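Local atomic coordinates of anopheles Plasmodium-responsive Leucine-rich repeat protein 1 (Anopheles gambiae, PDB entry 3OJA), a protein that probably acts in mosquito innate immunity against Plasmodium, pairing a leucine-rich repeat domain with a coiled-coil domain that joins it to its LRIM1-type partner. Residues B[202-207]-B[219-224]; B[488-493]-B[507-512]. One frame throughout, in Å; residues are numbered along the deposited sequence.

Contact 1: residues B[202-207]-B[219-224]. With NAG (2-acetamido-2-deoxy-beta-D-glucopyranose), chain G.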
ATOM      1  N   ASN B 202       4.409 -20.746   6.877  1.00 17.93           N
ATOM      2  CA  ASN B 202       4.311 -21.714   5.835  1.00 20.89           C
ATOM      3  C   ASN B 202       3.791 -21.102   4.519  1.00 23.67           C
ATOM      4  O   ASN B 202       3.953 -19.913   4.311  1.00 26.57           O
ATOM      5  CB  ASN B 202       3.459 -22.884   6.297  1.00 30.83           C
ATOM      6  CG  ASN B 202       4.240 -23.843   7.138  1.00 29.56           C
ATOM      7  OD1 ASN B 202       4.978 -24.699   6.595  1.00 31.82           O
ATOM      8  ND2 ASN B 202       4.114 -23.715   8.473  1.00 21.62           N
ATOM      9  N   LEU B 203       3.273 -21.924   3.607  1.00 16.29           N
ATOM     10  CA  LEU B 203       2.792 -21.447   2.303  1.00 17.98           C
ATOM     11  C   LEU B 203       1.277 -21.686   2.149  1.00 19.71           C
ATOM     12  O   LEU B 203       0.784 -21.927   1.103  1.00 11.76           O
ATOM     13  CB  LEU B 203       3.547 -22.141   1.200  1.00  6.58           C
ATOM     14  CG  LEU B 203       5.015 -21.825   1.270  1.00 16.59           C
ATOM     15  CD1 LEU B 203       5.745 -22.667   0.313  1.00 10.46           C
ATOM     16  CD2 LEU B 203       5.348 -20.349   1.049  1.00  8.85           C
ATOM     17  N   LEU B 204       0.555 -21.648   3.233  1.00 12.12           N
ATOM     18  CA  LEU B 204      -0.832 -21.971   3.165  1.00 22.57           C
ATOM     19  C   LEU B 204      -1.689 -20.875   2.437  1.00 26.17           C
ATOM     20  O   LEU B 204      -1.392 -19.672   2.458  1.00 22.93           O
ATOM     21  CB  LEU B 204      -1.334 -22.217   4.602  1.00 14.75           C
ATOM     22  CG  LEU B 204      -0.781 -23.437   5.312  1.00 18.74           C
ATOM     23  CD1 LEU B 204      -1.081 -23.335   6.761  1.00 10.54           C
ATOM     24  CD2 LEU B 204      -1.303 -24.791   4.696  1.00 14.33           C
ATOM     25  N   SER B 205      -2.778 -21.272   1.812  1.00 17.75           N
ATOM     26  CA  SER B 205      -3.628 -20.248   1.250  1.00 35.41           C
ATOM     27  C   SER B 205      -5.108 -20.430   1.708  1.00 21.50           C
ATOM     28  O   SER B 205      -5.966 -19.545   1.549  1.00 23.29           O
ATOM     29  CB  SER B 205      -3.451 -20.229  -0.274  1.00 13.02           C
ATOM     30  OG  SER B 205      -3.988 -21.458  -0.725  1.00 39.01           O
ATOM     31  N   THR B 206      -5.402 -21.569   2.286  1.00 18.38           N
ATOM     32  CA  THR B 206      -6.683 -21.740   2.946  1.00 27.97           C
ATOM     33  C   THR B 206      -6.381 -22.259   4.320  1.00 29.27           C
ATOM     34  O   THR B 206      -5.423 -22.972   4.479  1.00 31.12           O
ATOM     35  CB  THR B 206      -7.532 -22.758   2.249  1.00 29.91           C
ATOM     36  OG1 THR B 206      -7.800 -22.298   0.934  1.00 28.76           O
ATOM     37  CG2 THR B 206      -8.847 -22.983   2.989  1.00 35.86           C
ATOM     38  N   LEU B 207      -7.184 -21.909   5.309  1.00 24.00           N
ATOM     39  CA  LEU B 207      -6.924 -22.328   6.665  1.00 19.74           C
ATOM     40  C   LEU B 207      -8.173 -23.022   7.258  1.00 26.80           C
ATOM     41  O   LEU B 207      -9.164 -22.362   7.553  1.00 27.71           O
ATOM     42  CB  LEU B 207      -6.571 -21.090   7.443  1.00 10.19           C
ATOM     43  CG  LEU B 207      -6.371 -21.403   8.902  1.00 34.30           C
ATOM     44  CD1 LEU B 207      -5.039 -22.125   9.005  1.00 18.27           C
ATOM     45  CD2 LEU B 207      -6.433 -20.157   9.795  1.00 24.08           C
ATOM     46  N   SER B 219      -0.049 -16.920  11.185  1.00 15.18           N
ATOM     47  CA  SER B 219       0.541 -15.730  10.617  1.00 15.10           C
ATOM     48  C   SER B 219       1.609 -16.096   9.632  1.00 18.05           C
ATOM     49  O   SER B 219       2.068 -17.188   9.644  1.00 22.46           O
ATOM     50  CB  SER B 219       1.196 -14.909  11.719  1.00 15.74           C
ATOM     51  OG  SER B 219       2.182 -15.663  12.391  1.00 18.07           O
ATOM     52  N   HIS B 220       2.019 -15.145   8.797  1.00 25.18           N
ATOM     53  CA  HIS B 220       2.977 -15.368   7.721  1.00 21.49           C
ATOM     54  C   HIS B 220       2.635 -16.538   6.804  1.00 24.41           C
ATOM     55  O   HIS B 220       3.485 -17.377   6.548  1.00 17.32           O
ATOM     56  CB  HIS B 220       4.373 -15.508   8.299  1.00 17.24           C
ATOM     57  CG  HIS B 220       4.785 -14.308   9.082  1.00 23.39           C
ATOM     58  ND1 HIS B 220       5.465 -13.239   8.519  1.00 20.89           N
ATOM     59  CD2 HIS B 220       4.545 -13.961  10.378  1.00 25.06           C
ATOM     60  CE1 HIS B 220       5.667 -12.312   9.446  1.00 21.49           C
ATOM     61  NE2 HIS B 220       5.154 -12.748  10.593  1.00 20.92           N
ATOM     62  N   ASN B 221       1.415 -16.575   6.293  1.00 13.10           N
ATOM     63  CA  ASN B 221       1.113 -17.459   5.182  1.00 20.47           C
ATOM     64  C   ASN B 221       0.665 -16.662   3.927  1.00 21.55           C
ATOM     65  O   ASN B 221       1.109 -15.555   3.740  1.00 21.41           O
ATOM     66  CB  ASN B 221       0.103 -18.547   5.602  1.00 21.68           C
ATOM     67  CG  ASN B 221       0.775 -19.692   6.403  1.00 26.37           C
ATOM     68  OD1 ASN B 221       1.204 -20.681   5.833  1.00 21.76           O
ATOM     69  ND2 ASN B 221       0.883 -19.526   7.715  1.00 18.65           N
ATOM     70  N   SER B 222      -0.154 -17.245   3.059  1.00 15.17           N
ATOM     71  CA  SER B 222      -0.934 -16.472   2.146  1.00 13.28           C
ATOM     72  C   SER B 222      -2.409 -16.792   2.258  1.00 18.61           C
ATOM     73  O   SER B 222      -3.058 -17.029   1.285  1.00 29.80           O
ATOM     74  CB  SER B 222      -0.542 -16.812   0.740  1.00 28.05           C
ATOM     75  OG  SER B 222       0.833 -16.997   0.634  1.00 33.95           O
ATOM     76  N   ILE B 223      -2.980 -16.777   3.429  1.00 21.57           N
ATOM     77  CA  ILE B 223      -4.339 -17.267   3.573  1.00 23.55           C
ATOM     78  C   ILE B 223      -5.332 -16.249   2.993  1.00 23.60           C
ATOM     79  O   ILE B 223      -5.188 -15.044   3.218  1.00 28.85           O
ATOM     80  CB  ILE B 223      -4.607 -17.556   5.069  1.00 14.74           C
ATOM     81  CG1 ILE B 223      -3.689 -18.653   5.545  1.00 15.68           C
ATOM     82  CG2 ILE B 223      -5.966 -17.940   5.288  1.00 11.48           C
ATOM     83  CD1 ILE B 223      -3.648 -18.792   7.004  1.00 19.49           C
ATOM     84  N   ASN B 224      -6.313 -16.701   2.231  1.00 16.41           N
ATOM     85  CA  ASN B 224      -7.389 -15.800   1.829  1.00 30.87           C
ATOM     86  C   ASN B 224      -8.714 -16.379   2.177  1.00 21.05           C
ATOM     87  O   ASN B 224      -9.713 -15.715   1.979  1.00 32.03           O
ATOM     88  CB  ASN B 224      -7.414 -15.387   0.316  1.00 21.37           C
ATOM     89  CG  ASN B 224      -7.254 -16.582  -0.641  1.00 59.04           C
ATOM     90  OD1 ASN B 224      -7.602 -17.750  -0.311  1.00 56.61           O
ATOM     91  ND2 ASN B 224      -6.676 -16.317  -1.831  1.00 66.26           N
TER
HETATM   92  C1  NAG G   1      -4.608 -13.157  -2.723  1.00 21.58           C
HETATM   93  C2  NAG G   1      -3.585 -13.752  -3.650  1.00 23.24           C
HETATM   94  C3  NAG G   1      -3.929 -13.639  -5.130  1.00 38.92           C
HETATM   95  C4  NAG G   1      -5.333 -14.156  -5.371  1.00 42.11           C
HETATM   96  C5  NAG G   1      -6.321 -13.562  -4.344  1.00 46.97           C
HETATM   97  C6  NAG G   1      -7.685 -14.225  -4.470  1.00 44.84           C
HETATM   98  C7  NAG G   1      -1.296 -13.667  -3.247  1.00 36.30           C
HETATM   99  C8  NAG G   1      -0.073 -12.817  -3.158  1.00 21.96           C
HETATM  100  N2  NAG G   1      -2.406 -12.978  -3.502  1.00 20.99           N
HETATM  101  O3  NAG G   1      -3.004 -14.277  -5.989  1.00 32.86           O
HETATM  102  O4  NAG G   1      -5.667 -13.844  -6.718  1.00 51.17           O
HETATM  103  O5  NAG G   1      -5.871 -13.687  -2.994  1.00 33.87           O
HETATM  104  O6  NAG G   1      -7.599 -15.631  -4.297  1.00 40.88           O
HETATM  105  O7  NAG G   1      -1.283 -14.914  -3.106  1.00 30.22           O

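Contact 2: residues B[488-493]-B[507-512]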
ATOM      1  N   THR B 488      -0.518  -3.953 -11.413  1.00 30.28           N
ATOM      2  CA  THR B 488      -0.704  -5.008 -10.421  1.00 23.25           C
ATOM      3  C   THR B 488       0.459  -5.144  -9.453  1.00 31.16           C
ATOM      4  O   THR B 488       0.213  -5.374  -8.285  1.00 32.44           O
ATOM      5  CB  THR B 488      -0.851  -6.366 -11.085  1.00 30.45           C
ATOM      6  OG1 THR B 488      -1.919  -6.309 -12.021  1.00 41.77           O
ATOM      7  CG2 THR B 488      -1.150  -7.451 -10.077  1.00 24.34           C
ATOM      8  N   ASN B 489       1.704  -5.032  -9.923  1.00 21.80           N
ATOM      9  CA  ASN B 489       2.859  -5.107  -9.042  1.00 22.38           C
ATOM     10  C   ASN B 489       3.079  -3.818  -8.269  1.00 18.96           C
ATOM     11  O   ASN B 489       3.599  -3.844  -7.197  1.00 35.90           O
ATOM     12  CB  ASN B 489       4.141  -5.575  -9.767  1.00 15.33           C
ATOM     13  CG  ASN B 489       4.074  -7.051 -10.187  1.00 26.08           C
ATOM     14  OD1 ASN B 489       4.017  -7.914  -9.345  1.00 27.77           O
ATOM     15  ND2 ASN B 489       4.054  -7.336 -11.482  1.00 22.59           N
ATOM     16  N   LEU B 490       2.684  -2.668  -8.749  1.00 26.86           N
ATOM     17  CA  LEU B 490       2.826  -1.504  -7.889  1.00 31.14           C
ATOM     18  C   LEU B 490       1.740  -1.559  -6.776  1.00 39.04           C
ATOM     19  O   LEU B 490       1.932  -1.109  -5.629  1.00 28.87           O
ATOM     20  CB  LEU B 490       2.725  -0.211  -8.703  1.00 32.93           C
ATOM     21  CG  LEU B 490       3.828  -0.006  -9.758  1.00 41.23           C
ATOM     22  CD1 LEU B 490       3.366   0.854 -10.932  1.00 28.87           C
ATOM     23  CD2 LEU B 490       5.012   0.628  -9.089  1.00 35.87           C
ATOM     24  N   ARG B 491       0.578  -2.103  -7.103  1.00 26.33           N
ATOM     25  CA  ARG B 491      -0.446  -2.179  -6.103  1.00 22.81           C
ATOM     26  C   ARG B 491      -0.008  -3.200  -5.083  1.00 28.49           C
ATOM     27  O   ARG B 491      -0.096  -2.949  -3.898  1.00 20.90           O
ATOM     28  CB  ARG B 491      -1.782  -2.530  -6.729  1.00 30.21           C
ATOM     29  CG  ARG B 491      -2.405  -1.347  -7.401  1.00 29.31           C
ATOM     30  CD  ARG B 491      -3.611  -1.700  -8.234  1.00 30.32           C
ATOM     31  NE  ARG B 491      -3.943  -0.494  -8.956  1.00 47.74           N
ATOM     32  CZ  ARG B 491      -4.720   0.470  -8.492  1.00 41.55           C
ATOM     33  NH1 ARG B 491      -5.312   0.332  -7.318  1.00 40.88           N
ATOM     34  NH2 ARG B 491      -4.897   1.563  -9.208  1.00 32.47           N
ATOM     35  N   ARG B 492       0.496  -4.344  -5.559  1.00 26.26           N
ATOM     36  CA  ARG B 492       0.893  -5.416  -4.686  1.00 21.25           C
ATOM     37  C   ARG B 492       1.916  -4.988  -3.642  1.00 27.78           C
ATOM     38  O   ARG B 492       1.804  -5.412  -2.519  1.00 26.72           O
ATOM     39  CB  ARG B 492       1.451  -6.593  -5.465  1.00 30.39           C
ATOM     40  CG  ARG B 492       1.496  -7.922  -4.672  1.00 28.22           C
ATOM     41  CD  ARG B 492       2.454  -8.911  -5.340  1.00 37.20           C
ATOM     42  NE  ARG B 492       2.696 -10.132  -4.541  1.00 60.78           N
ATOM     43  CZ  ARG B 492       3.226 -11.274  -5.014  1.00 50.97           C
ATOM     44  NH1 ARG B 492       3.599 -11.392  -6.301  1.00 26.18           N
ATOM     45  NH2 ARG B 492       3.390 -12.307  -4.182  1.00 43.42           N
ATOM     46  N   TYR B 493       2.900  -4.176  -4.014  1.00 17.47           N
ATOM     47  CA  TYR B 493       3.982  -3.818  -3.110  1.00 19.56           C
ATOM     48  C   TYR B 493       3.749  -2.457  -2.530  1.00 13.26           C
ATOM     49  O   TYR B 493       4.614  -1.844  -1.973  1.00 31.65           O
ATOM     50  CB  TYR B 493       5.354  -3.932  -3.808  1.00 15.53           C
ATOM     51  CG  TYR B 493       5.634  -5.355  -4.247  1.00 24.82           C
ATOM     52  CD1 TYR B 493       5.831  -6.350  -3.304  1.00 20.09           C
ATOM     53  CD2 TYR B 493       5.635  -5.732  -5.591  1.00 22.22           C
ATOM     54  CE1 TYR B 493       6.039  -7.625  -3.664  1.00 14.29           C
ATOM     55  CE2 TYR B 493       5.833  -7.062  -5.963  1.00 16.95           C
ATOM     56  CZ  TYR B 493       6.036  -7.990  -4.980  1.00 24.85           C
ATOM     57  OH  TYR B 493       6.256  -9.325  -5.266  1.00 30.04           O
ATOM     58  N   LEU B 507       8.548   0.167 -13.866  1.00 35.13           N
ATOM     59  CA  LEU B 507       9.025  -1.203 -13.837  1.00 24.19           C
ATOM     60  C   LEU B 507      10.251  -1.281 -12.941  1.00 44.34           C
ATOM     61  O   LEU B 507      10.470  -2.287 -12.247  1.00 35.11           O
ATOM     62  CB  LEU B 507       9.404  -1.659 -15.224  1.00 30.36           C
ATOM     63  CG  LEU B 507       9.618  -3.154 -15.407  1.00 28.86           C
ATOM     64  CD1 LEU B 507       8.387  -4.029 -15.059  1.00 21.41           C
ATOM     65  CD2 LEU B 507       9.980  -3.353 -16.846  1.00 30.40           C
ATOM     66  N   ASN B 508      11.056  -0.212 -12.966  1.00 44.14           N
ATOM     67  CA  ASN B 508      12.194  -0.097 -12.082  1.00 32.02           C
ATOM     68  C   ASN B 508      11.734   0.158 -10.677  1.00 34.95           C
ATOM     69  O   ASN B 508      12.496  -0.077  -9.748  1.00 38.34           O
ATOM     70  CB  ASN B 508      13.183   0.987 -12.529  1.00 23.61           C
ATOM     71  CG  ASN B 508      14.321   0.428 -13.425  1.00 42.68           C
ATOM     72  OD1 ASN B 508      14.778  -0.719 -13.254  1.00 31.28           O
ATOM     73  ND2 ASN B 508      14.778   1.245 -14.378  1.00 28.78           N
ATOM     74  N   LYS B 509      10.528   0.667 -10.482  1.00 27.12           N
ATOM     75  CA  LYS B 509      10.133   0.994  -9.121  1.00 28.85           C
ATOM     76  C   LYS B 509       9.918  -0.353  -8.427  1.00 41.87           C
ATOM     77  O   LYS B 509      10.341  -0.543  -7.297  1.00 34.02           O
ATOM     78  CB  LYS B 509       8.849   1.838  -9.073  1.00 35.93           C
ATOM     79  CG  LYS B 509       8.956   3.114  -8.258  1.00 45.57           C
ATOM     80  CD  LYS B 509       7.798   4.111  -8.516  1.00 48.91           C
ATOM     81  CE  LYS B 509       7.780   4.694  -9.967  1.00 67.07           C
ATOM     82  NZ  LYS B 509       6.535   5.496 -10.294  1.00 57.23           N
ATOM     83  N   VAL B 510       9.277  -1.290  -9.128  1.00 30.18           N
ATOM     84  CA  VAL B 510       9.060  -2.610  -8.611  1.00 17.42           C
ATOM     85  C   VAL B 510      10.404  -3.286  -8.378  1.00 32.77           C
ATOM     86  O   VAL B 510      10.637  -3.808  -7.276  1.00 35.42           O
ATOM     87  CB  VAL B 510       8.228  -3.434  -9.604  1.00 25.19           C
ATOM     88  CG1 VAL B 510       8.112  -4.906  -9.207  1.00  9.07           C
ATOM     89  CG2 VAL B 510       6.883  -2.772  -9.805  1.00 20.58           C
ATOM     90  N   PHE B 511      11.303  -3.305  -9.367  1.00 22.80           N
ATOM     91  CA  PHE B 511      12.552  -4.023  -9.169  1.00 22.37           C
ATOM     92  C   PHE B 511      13.398  -3.404  -8.028  1.00 29.75           C
ATOM     93  O   PHE B 511      14.011  -4.106  -7.228  1.00 24.24           O
ATOM     94  CB  PHE B 511      13.370  -4.157 -10.451  1.00 21.01           C
ATOM     95  CG  PHE B 511      12.666  -4.879 -11.521  1.00 18.32           C
ATOM     96  CD1 PHE B 511      11.719  -5.814 -11.228  1.00 19.27           C
ATOM     97  CD2 PHE B 511      12.930  -4.628 -12.824  1.00 18.34           C
ATOM     98  CE1 PHE B 511      11.060  -6.464 -12.193  1.00 11.84           C
ATOM     99  CE2 PHE B 511      12.266  -5.298 -13.792  1.00 17.21           C
ATOM    100  CZ  PHE B 511      11.324  -6.215 -13.461  1.00 16.96           C
ATOM    101  N   THR B 512      13.406  -2.094  -7.926  1.00 23.27           N
ATOM    102  CA  THR B 512      14.242  -1.465  -6.929  1.00 26.35           C
ATOM    103  C   THR B 512      13.668  -1.860  -5.591  1.00 30.99           C
ATOM    104  O   THR B 512      14.411  -2.215  -4.670  1.00 28.28           O
ATOM    105  CB  THR B 512      14.309   0.095  -7.129  1.00 33.95           C
ATOM    106  OG1 THR B 512      15.253   0.385  -8.169  1.00 28.74           O
ATOM    107  CG2 THR B 512      14.690   0.837  -5.853  1.00 16.82           C
TER

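Contact 1: residues B[202-207]-B[219-224]
Asn221 meets Leu204 through a bond that ties one turn of the chain to the next: Leu204 N donates to Asn221 OD1 over 2.8 Å. The donor approaches in the plane of the amide carbonyl and along a lone pair, with a fairly straight N-H...O angle of 161°. The two side chains run alongside each other in the same direction, so Leu204 CB packs against the amide oxygen as well. Asn221 CG lies anti to its carbonyl carbon (chi1 -79°), which turns the amide back toward the preceding turn. Two backbone bonds carry the pairing onward. Ser222 N reaches Leu204 O at 2.8 Å, and Asn224 N reaches Ser205 O at 2.9 Å, while Ser205 CA adds a C-H...O contact to Ser222 O at 3.3 Å. On the apolar side, the CD1 end of Ile223 lies against Leu207 CB at 3.7 Å, the two side chains crossing at a slant. At the far end Asn224 ND2 donates to the ring oxygen O5 of the sugar, 3.0 Å away at 165°; this glycan appears to be carried by the adjacent Asn243.

What positions the central amide lies one shell out. Asn221 ND2 is held by the backbone oxygens of Val199 and Ala218, which fixes the rotation of the amide and presents OD1 to Leu204. Neighbouring turns repeat the scheme: Asn202 OD1 takes the N-H of Leu183, and Asn242 OD1 takes that of Ile223. Asn202 and Asn221 thus occupy the asparagine position of the leucine-rich repeat consensus in successive repeats, with Leu204 and Ile223 at the apolar position two residues later. They belong to the run of asparagines, each bonded to the backbone of the preceding turn, that is characteristic of a leucine-rich repeat solenoid.

Contact 2: residues B[488-493]-B[507-512]
Val510 of helix 503-579 packs against Asn489 and Leu490 at the C-terminal end of helix 456-492, and its two methyls carry most of the meeting. Its CB stands 4.6 Å from Asn489 CB, just beyond direct contact, and the branches divide the work from there. CG2 goes between two neighbours, 3.9 Å from Asn489 CB and likewise 3.9 Å from Leu490 CD2. CG1, set anti to the backbone N (chi1 172°), shares Asn489 CB, at 4.1 Å, and also comes up obliquely to the ring of Tyr493, 4.5 Å from CD2. Leu490 extends the contact: the same CD2 that meets Val510 also rests on Lys509 CB at 4.0 Å, the two side chains crossing roughly at right angles. The Lys509 chain bends at chi3, and its NZ is bonded to Asn506 OD1.

Tyr493, the first residue to leave helical geometry, is also tied down elsewhere. Its ring meets that of His513, and its hydroxyl is hydrogen-bonded to an acidic side chain of the partner protein's chain. The local axes pass 9.6 Å apart at 40°, a moderate crossing held by apolar contact. This is helix-helix packing within the LRIM1-type dimerization domain, at the interface with the partner chain.

Overall arrangement
Contact 1 belongs to the leucine-rich repeat solenoid and contact 2 to the helical dimerization region that follows later in the chain. Their centres are about 22 Å apart and their nearest atoms about 7 Å, so the two do not touch. A glycan bridges the interval: the sugar gripped by Asn224 at residues 219-224 also has Arg492 of residues 488-493 beside it. The methyl carbon NAG C8 lies 3.6 Å from Arg492 NH2. A second tie between the regions comes from Arg289, whose side chain bonds to the backbone oxygen of Arg491. Contact 2 also reaches the partner chain, through Tyr493 and Arg491 among others.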